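Local coordinates for protein mediator of RNA polymerase II transcription subunit 18 (Schizosaccharomyces pombe, PDB 3C0T) that serves as a subunit of the Mediator coactivator complex, which relays signals from gene-specific regulators to the RNA polymerase II transcription machinery, at residues N20-T25 with T136-Y141; E16-S21 with S197-L202; V169-A174 with A183-N188; L56-N61 with E111-M116. All blocks are in the same frame, centred on the assembly; numbering follows the deposited sequence.

Contact 1: residues N20-T25 with T136-Y141; sequences NSLSKT and TTVRIY
L22, near the C-terminal end of helix 15-25, faces V138 and I140 on strand 136-146, with the two backbones well separated: the nearest CA atoms, those of L22 and V138, are 9.1 Å apart. Side chains alone bridge this gap. The two methyls of L22 are divided between the strand residues, CD2 lying 4.3 Å from V138 CG2 and CD1 at the same 4.3 Å from I140 CD1. With its CG anti to the carbonyl carbon (chi1 -68°) and CD1 continuing the chain in extended form (chi2 171°), L22 carries its fork outward to the level of the strand's side chains. V138 and I140 are two positions apart on one face of an antiparallel barrel, the face turned to the helix; R139 between them turns the other way and forms salt bridges with E34 and E130. The leucine is also flanked by Y131, L196 and F199, so it is enclosed from several directions. At the last turn of the helix, T25 reaches back to S21 O with both its N, at 3.0 Å, and its hydroxyl OG1, at 3.2 Å, the two donors arriving from opposite faces of the carbonyl plane.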
# COMPACT_ATOMS: atom_id res chain seq x y z
N ASN A 20 -11.41 3.18 16.41
CA ASN A 20 -11.96 2.52 17.60
C ASN A 20 -12.89 1.37 17.18
O ASN A 20 -12.90 0.32 17.83
CB ASN A 20 -12.72 3.52 18.48
CG ASN A 20 -11.80 4.47 19.24
OD1 ASN A 20 -10.71 4.07 19.70
ND2 ASN A 20 -12.22 5.72 19.39
N SER A 21 -13.66 1.57 16.11
CA SER A 21 -14.55 0.51 15.63
C SER A 21 -13.71 -0.68 15.17
O SER A 21 -14.07 -1.84 15.43
CB SER A 21 -15.40 1.00 14.46
OG SER A 21 -16.37 1.94 14.87
N LEU A 22 -12.60 -0.40 14.50
CA LEU A 22 -11.72 -1.45 14.02
C LEU A 22 -11.09 -2.20 15.19
O LEU A 22 -10.86 -3.41 15.12
CB LEU A 22 -10.62 -0.87 13.12
CG LEU A 22 -11.03 -0.29 11.76
CD1 LEU A 22 -9.83 0.44 11.14
CD2 LEU A 22 -11.51 -1.41 10.83
N SER A 23 -10.80 -1.48 16.27
CA SER A 23 -10.19 -2.09 17.45
C SER A 23 -11.21 -2.90 18.23
O SER A 23 -10.86 -3.83 18.95
CB SER A 23 -9.58 -1.03 18.38
OG SER A 23 -8.36 -0.54 17.87
N LYS A 24 -12.47 -2.53 18.09
CA LYS A 24 -13.54 -3.22 18.78
C LYS A 24 -13.93 -4.50 18.05
O LYS A 24 -14.34 -5.47 18.69
CB LYS A 24 -14.76 -2.29 18.90
CG LYS A 24 -16.04 -2.98 19.35
CD LYS A 24 -17.18 -1.98 19.45
CE LYS A 24 -18.55 -2.66 19.49
NZ LYS A 24 -18.90 -3.33 18.19
N THR A 25 -13.79 -4.53 16.73
CA THR A 25 -14.18 -5.71 15.96
C THR A 25 -13.06 -6.58 15.40
O THR A 25 -13.31 -7.75 15.08
CB THR A 25 -15.10 -5.32 14.78
OG1 THR A 25 -14.35 -4.62 13.79
CG2 THR A 25 -16.23 -4.43 15.27
N THR A 136 -7.39 -12.28 6.90
CA THR A 136 -7.18 -11.19 5.96
C THR A 136 -6.53 -10.06 6.75
O THR A 136 -6.57 -10.05 7.98
CB THR A 136 -8.51 -10.67 5.36
OG1 THR A 136 -9.21 -9.92 6.36
CG2 THR A 136 -9.37 -11.82 4.88
N THR A 137 -5.94 -9.11 6.04
CA THR A 137 -5.29 -7.98 6.66
C THR A 137 -6.05 -6.72 6.28
O THR A 137 -6.46 -6.55 5.13
CB THR A 137 -3.83 -7.83 6.18
OG1 THR A 137 -3.08 -8.98 6.58
CG2 THR A 137 -3.19 -6.57 6.77
N VAL A 138 -6.27 -5.85 7.25
CA VAL A 138 -6.95 -4.60 6.96
C VAL A 138 -6.04 -3.48 7.44
O VAL A 138 -5.74 -3.36 8.63
CB VAL A 138 -8.34 -4.55 7.61
CG1 VAL A 138 -8.38 -5.45 8.80
CG2 VAL A 138 -8.70 -3.13 7.99
N ARG A 139 -5.59 -2.69 6.48
CA ARG A 139 -4.69 -1.59 6.74
C ARG A 139 -5.38 -0.25 6.49
O ARG A 139 -6.08 -0.08 5.49
CB ARG A 139 -3.46 -1.75 5.82
CG ARG A 139 -2.52 -0.57 5.79
CD ARG A 139 -1.41 -0.75 4.75
NE ARG A 139 -0.45 -1.79 5.11
CZ ARG A 139 0.82 -1.79 4.73
NH1 ARG A 139 1.28 -0.80 3.96
NH2 ARG A 139 1.65 -2.75 5.13
N ILE A 140 -5.23 0.68 7.43
CA ILE A 140 -5.79 2.02 7.28
C ILE A 140 -4.56 2.91 7.29
O ILE A 140 -3.80 2.93 8.26
CB ILE A 140 -6.79 2.36 8.43
CG1 ILE A 140 -7.41 3.74 8.18
CG2 ILE A 140 -6.11 2.28 9.78
CD1 ILE A 140 -8.62 4.03 9.06
N TYR A 141 -4.34 3.63 6.20
CA TYR A 141 -3.13 4.44 6.09
C TYR A 141 -3.25 5.74 5.35
O TYR A 141 -4.25 6.05 4.71
CB TYR A 141 -2.03 3.62 5.41
CG TYR A 141 -2.30 3.36 3.94
CD1 TYR A 141 -3.14 2.31 3.53
CD2 TYR A 141 -1.73 4.16 2.95
CE1 TYR A 141 -3.39 2.07 2.18
CE2 TYR A 141 -1.98 3.93 1.59
CZ TYR A 141 -2.81 2.88 1.21
OH TYR A 141 -3.06 2.64 -0.13

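Contact 2: residues E16-S21 with S197-L202; sequences EAVVNS and SAFCDL
S21 lays its CB over one face of the F199 ring, the carbon standing 3.5 Å from the ring centroid and 20° off the normal. This is a CH-pi contact shifted toward the rim, with S21 CB only 3.3 Å from F199 CE2. V18, one turn earlier, meets the ring obliquely through CG1, 4.1 Å from F199 CD1, while its other methyl, CG2, lies 4.0 Å from F199 O. Behind this first shell, S21 OG is turned back along its own helix and donates to A17 O at 3.1 Å (C=O...O angle 144°), which satisfies the hydroxyl, and the CB, with OG beside it, lies over the ring. F199 is held at its backbone, since its O accepts a hydrogen bond from R14 NH2, and its chi1 of 50° sets the ring between the backbone N and carbonyl carbon, facing the helix. Without the ring, as with an alanine here, S21 CB and V18 CG1 would probably face a gap and L22 would lose its aromatic neighbour. Farther out, V18 packs on V10 of strand 2-10 and C200 on L167 of strand 165-173, so the loop after helix 179-196 lies beside helix 15-25, and both pack on the barrel.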
# COMPACT_ATOMS: atom_id res chain seq x y z
N GLU A 16 -10.81 8.87 14.18
CA GLU A 16 -10.86 8.37 15.55
C GLU A 16 -11.94 7.29 15.73
O GLU A 16 -11.66 6.22 16.27
CB GLU A 16 -11.10 9.51 16.54
CG GLU A 16 -10.87 9.10 17.99
CD GLU A 16 -11.16 10.21 19.00
OE1 GLU A 16 -10.60 10.16 20.12
OE2 GLU A 16 -11.96 11.13 18.66
N ALA A 17 -13.16 7.59 15.29
CA ALA A 17 -14.27 6.67 15.43
C ALA A 17 -14.08 5.36 14.66
O ALA A 17 -14.42 4.28 15.16
CB ALA A 17 -15.57 7.35 14.99
N VAL A 18 -13.52 5.45 13.46
CA VAL A 18 -13.31 4.25 12.65
C VAL A 18 -12.25 3.36 13.26
O VAL A 18 -12.40 2.14 13.30
CB VAL A 18 -12.95 4.61 11.21
CG1 VAL A 18 -12.50 3.36 10.46
CG2 VAL A 18 -14.16 5.23 10.52
N VAL A 19 -11.17 3.96 13.74
CA VAL A 19 -10.11 3.19 14.35
C VAL A 19 -10.64 2.48 15.58
O VAL A 19 -10.37 1.29 15.78
CB VAL A 19 -8.91 4.09 14.72
CG1 VAL A 19 -7.90 3.31 15.57
CG2 VAL A 19 -8.23 4.56 13.44
N ASN A 20 -11.41 3.18 16.41
CA ASN A 20 -11.96 2.52 17.60
C ASN A 20 -12.89 1.37 17.18
O ASN A 20 -12.90 0.32 17.83
CB ASN A 20 -12.72 3.52 18.48
CG ASN A 20 -11.80 4.47 19.24
OD1 ASN A 20 -10.71 4.07 19.70
ND2 ASN A 20 -12.22 5.72 19.39
N SER A 21 -13.66 1.57 16.11
CA SER A 21 -14.55 0.51 15.63
C SER A 21 -13.71 -0.68 15.17
O SER A 21 -14.07 -1.84 15.43
CB SER A 21 -15.40 1.00 14.46
OG SER A 21 -16.37 1.94 14.87
N SER A 197 -18.91 -2.95 7.20
CA SER A 197 -19.91 -2.19 6.45
C SER A 197 -20.66 -1.17 7.29
O SER A 197 -21.27 -0.25 6.74
CB SER A 197 -20.92 -3.16 5.83
OG SER A 197 -21.58 -3.90 6.84
N ALA A 198 -20.65 -1.34 8.60
CA ALA A 198 -21.34 -0.41 9.49
C ALA A 198 -20.63 0.93 9.56
O ALA A 198 -21.24 1.92 9.97
CB ALA A 198 -21.47 -1.01 10.89
N PHE A 199 -19.36 0.97 9.17
CA PHE A 199 -18.63 2.23 9.24
C PHE A 199 -17.69 2.55 8.08
O PHE A 199 -16.90 3.48 8.18
CB PHE A 199 -17.86 2.32 10.56
CG PHE A 199 -17.04 1.11 10.88
CD1 PHE A 199 -15.81 0.91 10.27
CD2 PHE A 199 -17.50 0.17 11.80
CE1 PHE A 199 -15.05 -0.22 10.57
CE2 PHE A 199 -16.76 -0.96 12.11
CZ PHE A 199 -15.52 -1.15 11.49
N CYS A 200 -17.76 1.79 7.00
CA CYS A 200 -16.92 2.06 5.84
C CYS A 200 -17.31 1.22 4.65
O CYS A 200 -17.46 0.01 4.76
CB CYS A 200 -15.44 1.81 6.15
SG CYS A 200 -14.36 2.23 4.73
N ASP A 201 -17.47 1.86 3.50
CA ASP A 201 -17.85 1.15 2.30
C ASP A 201 -16.61 0.62 1.58
O ASP A 201 -15.73 1.39 1.18
CB ASP A 201 -18.65 2.05 1.36
CG ASP A 201 -19.09 1.32 0.09
OD1 ASP A 201 -19.72 0.24 0.19
OD2 ASP A 201 -18.81 1.84 -1.01
N LEU A 202 -16.55 -0.70 1.43
CA LEU A 202 -15.43 -1.34 0.77
C LEU A 202 -15.84 -1.89 -0.59
O LEU A 202 -16.86 -2.58 -0.72
CB LEU A 202 -14.88 -2.47 1.64
CG LEU A 202 -14.28 -2.07 2.99
CD1 LEU A 202 -13.92 -3.33 3.77
CD2 LEU A 202 -13.04 -1.20 2.78

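Contact 3: residues V169-A174 with A183-N188; sequences VYTHVA and AKAEAN
T171 and V173, two residues apart on strand 165-173, both direct their side chains at helix 179-196 and converge on a single methyl, that of A185. The helical segment begins with A183, whose O receives A187 N at 3.1 Å in a regular turn. K184 follows; its long side chain leads away from the strand, and its O accepts N188 N at 3.0 Å. A185 is the point of contact. Its CB lies 3.5 Å from T171 CG2 and 3.7 Å from V173 CG2, and the nearest CA atoms of the two segments, those of T171 and A185, are 6.7 Å apart. That close approach of helix to strand goes with the small side chain at A185. The same alanine also touches L4 of strand 2-10, the neighbour of strand 165-173 in the barrel. E186 points away from the strand, toward R90 and K93, with which it makes long, weak ion pairs. N188, one turn beyond A185, again turns its CB toward the strand but packs on T136, F134 and D135 instead. T171 divides its two branches between different tasks. OG1, placed anti to the backbone N (chi1 -173°), is hydrogen-bonded to D135 O, and CG2 is left for the alanine. No hydrogen bond or salt bridge joins the two segments, so the helix is seated here by close methyl packing, while the polar branch of the threonine is satisfied by the turn before strand 136-146.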
# COMPACT_ATOMS: atom_id res chain seq x y z
N VAL A 169 -8.14 -3.64 2.38
CA VAL A 169 -8.32 -4.98 2.93
C VAL A 169 -7.83 -5.98 1.90
O VAL A 169 -8.22 -5.92 0.73
CB VAL A 169 -9.81 -5.26 3.25
CG1 VAL A 169 -9.95 -6.62 3.94
CG2 VAL A 169 -10.37 -4.15 4.13
N TYR A 170 -6.97 -6.90 2.32
CA TYR A 170 -6.43 -7.86 1.37
C TYR A 170 -5.95 -9.16 1.98
O TYR A 170 -5.83 -9.29 3.20
CB TYR A 170 -5.24 -7.23 0.62
CG TYR A 170 -4.07 -6.87 1.53
CD1 TYR A 170 -4.07 -5.67 2.24
CD2 TYR A 170 -3.00 -7.74 1.72
CE1 TYR A 170 -3.02 -5.35 3.12
CE2 TYR A 170 -1.96 -7.44 2.60
CZ TYR A 170 -1.98 -6.24 3.30
OH TYR A 170 -0.97 -5.96 4.21
N THR A 171 -5.70 -10.12 1.10
CA THR A 171 -5.18 -11.41 1.49
C THR A 171 -4.42 -11.92 0.28
O THR A 171 -4.72 -11.54 -0.86
CB THR A 171 -6.28 -12.39 1.89
OG1 THR A 171 -5.67 -13.57 2.42
CG2 THR A 171 -7.16 -12.76 0.71
N HIS A 172 -3.42 -12.76 0.51
CA HIS A 172 -2.62 -13.30 -0.58
C HIS A 172 -2.81 -14.80 -0.78
O HIS A 172 -2.91 -15.56 0.19
CB HIS A 172 -1.13 -13.03 -0.33
CG HIS A 172 -0.76 -11.58 -0.35
ND1 HIS A 172 -0.92 -10.79 -1.47
CD2 HIS A 172 -0.22 -10.78 0.60
CE1 HIS A 172 -0.50 -9.57 -1.21
NE2 HIS A 172 -0.07 -9.53 0.04
N VAL A 173 -2.85 -15.21 -2.04
CA VAL A 173 -2.98 -16.62 -2.40
C VAL A 173 -1.77 -16.96 -3.27
O VAL A 173 -1.60 -16.44 -4.37
CB VAL A 173 -4.27 -16.88 -3.20
CG1 VAL A 173 -4.33 -18.35 -3.62
CG2 VAL A 173 -5.49 -16.52 -2.35
N ALA A 174 -0.91 -17.84 -2.75
CA ALA A 174 0.32 -18.25 -3.44
C ALA A 174 0.12 -18.77 -4.86
O ALA A 174 0.79 -18.31 -5.79
CB ALA A 174 1.05 -19.30 -2.61
N ALA A 183 -11.15 -19.32 -3.58
CA ALA A 183 -12.53 -19.18 -3.14
C ALA A 183 -12.61 -18.91 -1.64
O ALA A 183 -13.51 -18.20 -1.19
CB ALA A 183 -13.32 -20.44 -3.48
N LYS A 184 -11.69 -19.47 -0.89
CA LYS A 184 -11.66 -19.28 0.56
C LYS A 184 -11.22 -17.84 0.87
O LYS A 184 -11.63 -17.26 1.87
CB LYS A 184 -10.68 -20.28 1.19
CG LYS A 184 -10.56 -20.20 2.71
CD LYS A 184 -11.86 -20.57 3.42
CE LYS A 184 -12.29 -22.01 3.14
NZ LYS A 184 -13.60 -22.37 3.78
N ALA A 185 -10.40 -17.27 -0.00
CA ALA A 185 -9.93 -15.91 0.21
C ALA A 185 -11.05 -14.91 -0.08
O ALA A 185 -11.24 -13.96 0.67
CB ALA A 185 -8.71 -15.63 -0.67
N GLU A 186 -11.80 -15.12 -1.16
CA GLU A 186 -12.89 -14.20 -1.49
C GLU A 186 -13.96 -14.29 -0.40
O GLU A 186 -14.56 -13.28 -0.03
CB GLU A 186 -13.53 -14.54 -2.83
CG GLU A 186 -12.56 -14.61 -3.98
CD GLU A 186 -13.25 -14.57 -5.33
OE1 GLU A 186 -12.72 -15.19 -6.28
OE2 GLU A 186 -14.32 -13.92 -5.44
N ALA A 187 -14.19 -15.50 0.10
CA ALA A 187 -15.17 -15.71 1.15
C ALA A 187 -14.72 -14.95 2.39
O ALA A 187 -15.53 -14.35 3.10
CB ALA A 187 -15.30 -17.20 1.45
N ASN A 188 -13.42 -14.97 2.67
CA ASN A 188 -12.91 -14.25 3.84
C ASN A 188 -13.06 -12.73 3.67
O ASN A 188 -13.40 -12.03 4.61
CB ASN A 188 -11.45 -14.61 4.11
CG ASN A 188 -11.30 -15.95 4.81
OD1 ASN A 188 -12.14 -16.32 5.64
ND2 ASN A 188 -10.24 -16.68 4.49

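Contact 4: residues L56-N61 with E111-M116; sequences LRLCSN and EFVEKM
V113 projects from helix 109-115 toward the shallow groove between L56 and L58, which stand on the same face of strand 56-61. Its branched head meets a different leucine on each flank: V113 CG1 is 4.3 Å from L58 CD2, and V113 CB is 4.4 Å from L56 CD2. The methyl groups rest against one another at the long end of van der Waals contact, V113 settling over the dip between the leucines, and the backbones remain apart, L56 CA to V113 CA being 8.2 Å. M116, at the next turn of the helical segment, meets the same methyl of L56 beside V113. Its chain runs out extended to SD and then bends sharply (chi3 -90°), which brings CE back beside the valine, 3.7 Å from V113 CG1 and 4.4 Å from L56 CD2. L56 CD2 therefore fits into the notch made by V113 and the methionine methyl, and V113 CG1 has L58 CD2 and M116 CE on roughly opposite sides. The leucines are packed laterally as well: L58 lies against V37, W78 and M80 from the two flanking strands, and L56 against L82, while V113 also reaches Y39. R57, between the leucines, is directed elsewhere; its guanidinium group hydrogen-bonds to P52 O and to the backbone of a chain of another protein. Helix 109-115 thus packs on the outer face of the barrel wall at strand 56-61, with R57 on the opposite face, an example of helix-on-sheet packing in this antiparallel barrel.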
# COMPACT_ATOMS: atom_id res chain seq x y z
N LEU A 56 9.84 -1.58 -10.34
CA LEU A 56 10.29 -2.18 -9.10
C LEU A 56 9.90 -1.27 -7.94
O LEU A 56 10.28 -0.10 -7.91
CB LEU A 56 11.81 -2.36 -9.13
CG LEU A 56 12.39 -3.75 -9.46
CD1 LEU A 56 11.35 -4.64 -10.10
CD2 LEU A 56 13.59 -3.59 -10.36
N ARG A 57 9.15 -1.82 -7.00
CA ARG A 57 8.68 -1.07 -5.85
C ARG A 57 9.39 -1.59 -4.60
O ARG A 57 9.13 -2.71 -4.15
CB ARG A 57 7.16 -1.23 -5.75
CG ARG A 57 6.47 -0.75 -7.02
CD ARG A 57 5.03 -1.22 -7.18
NE ARG A 57 4.53 -0.81 -8.50
CZ ARG A 57 4.22 0.44 -8.82
NH1 ARG A 57 4.34 1.40 -7.92
NH2 ARG A 57 3.85 0.75 -10.05
N LEU A 58 10.30 -0.78 -4.07
CA LEU A 58 11.07 -1.17 -2.90
C LEU A 58 10.48 -0.65 -1.61
O LEU A 58 10.18 0.54 -1.48
CB LEU A 58 12.51 -0.69 -3.05
CG LEU A 58 13.48 -1.46 -3.96
CD1 LEU A 58 12.74 -2.31 -4.97
CD2 LEU A 58 14.38 -0.46 -4.68
N CYS A 59 10.34 -1.54 -0.64
CA CYS A 59 9.77 -1.16 0.64
C CYS A 59 10.69 -1.46 1.80
O CYS A 59 11.19 -2.58 1.95
CB CYS A 59 8.43 -1.86 0.86
SG CYS A 59 7.71 -1.49 2.48
N SER A 60 10.92 -0.45 2.62
CA SER A 60 11.76 -0.59 3.79
C SER A 60 10.92 -0.22 5.01
O SER A 60 10.23 0.80 5.02
CB SER A 60 12.96 0.34 3.71
OG SER A 60 13.60 0.41 4.97
N ASN A 61 10.97 -1.07 6.03
CA ASN A 61 10.23 -0.79 7.26
C ASN A 61 11.08 0.19 8.07
O ASN A 61 12.07 -0.20 8.69
CB ASN A 61 10.01 -2.09 8.04
CG ASN A 61 9.26 -1.87 9.34
OD1 ASN A 61 8.92 -2.82 10.04
ND2 ASN A 61 8.99 -0.61 9.66
N GLU A 111 21.32 0.88 -5.71
CA GLU A 111 22.28 0.91 -6.79
C GLU A 111 22.27 -0.37 -7.61
O GLU A 111 22.53 -0.34 -8.82
CB GLU A 111 23.67 1.19 -6.22
CG GLU A 111 23.72 2.53 -5.49
CD GLU A 111 25.01 2.77 -4.73
OE1 GLU A 111 25.13 3.86 -4.12
OE2 GLU A 111 25.89 1.88 -4.72
N PHE A 112 21.97 -1.49 -6.97
CA PHE A 112 21.92 -2.75 -7.69
C PHE A 112 20.80 -2.74 -8.71
O PHE A 112 20.96 -3.23 -9.83
CB PHE A 112 21.69 -3.92 -6.73
CG PHE A 112 21.74 -5.26 -7.40
CD1 PHE A 112 22.94 -5.94 -7.56
CD2 PHE A 112 20.58 -5.83 -7.91
CE1 PHE A 112 22.99 -7.17 -8.20
CE2 PHE A 112 20.61 -7.06 -8.56
CZ PHE A 112 21.82 -7.74 -8.71
N VAL A 113 19.65 -2.18 -8.34
CA VAL A 113 18.53 -2.15 -9.27
C VAL A 113 18.82 -1.19 -10.42
O VAL A 113 18.33 -1.40 -11.53
CB VAL A 113 17.21 -1.75 -8.57
CG1 VAL A 113 17.03 -2.54 -7.28
CG2 VAL A 113 17.18 -0.26 -8.32
N GLU A 114 19.60 -0.15 -10.17
CA GLU A 114 19.94 0.78 -11.24
C GLU A 114 20.86 0.05 -12.21
O GLU A 114 20.77 0.25 -13.42
CB GLU A 114 20.65 2.02 -10.69
CG GLU A 114 19.81 2.82 -9.71
CD GLU A 114 20.50 4.07 -9.20
OE1 GLU A 114 21.69 3.99 -8.82
OE2 GLU A 114 19.85 5.14 -9.18
N LYS A 115 21.73 -0.81 -11.67
CA LYS A 115 22.64 -1.58 -12.51
C LYS A 115 21.85 -2.51 -13.43
O LYS A 115 22.27 -2.78 -14.56
CB LYS A 115 23.58 -2.42 -11.66
CG LYS A 115 24.96 -1.80 -11.45
CD LYS A 115 24.92 -0.59 -10.53
CE LYS A 115 26.33 -0.18 -10.13
NZ LYS A 115 26.34 0.92 -9.12
N MET A 116 20.72 -3.00 -12.95
CA MET A 116 19.88 -3.89 -13.74
C MET A 116 19.20 -3.15 -14.88
O MET A 116 18.52 -3.76 -15.71
CB MET A 116 18.80 -4.53 -12.87
CG MET A 116 19.30 -5.54 -11.86
SD MET A 116 17.89 -6.36 -11.08
CE MET A 116 17.61 -5.27 -9.70

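Contacts 1, 3 and 4 seat a helix on a barrel strand, whereas contact 2 joins helix 15-25 to the loop after helix 179-196; none has a hydrogen bond across it. Contacts 1, 3 and 4 are largely buried aliphatic packing, although M116 at the edge of contact 4 is exposed; contact 2 is only partly buried and is the one with an aromatic ring. Contacts 1 and 2 share helix 15-25 and merge directly, L22 CD2 lying 3.7 Å from F199 CE1. Contact 3 joins this group through adjacent strands 136-146 and 165-173, and L202 of contact 2 touches its V169. Contact 4 stands apart across the barrel, its centre about 30 Å from that of contact 1.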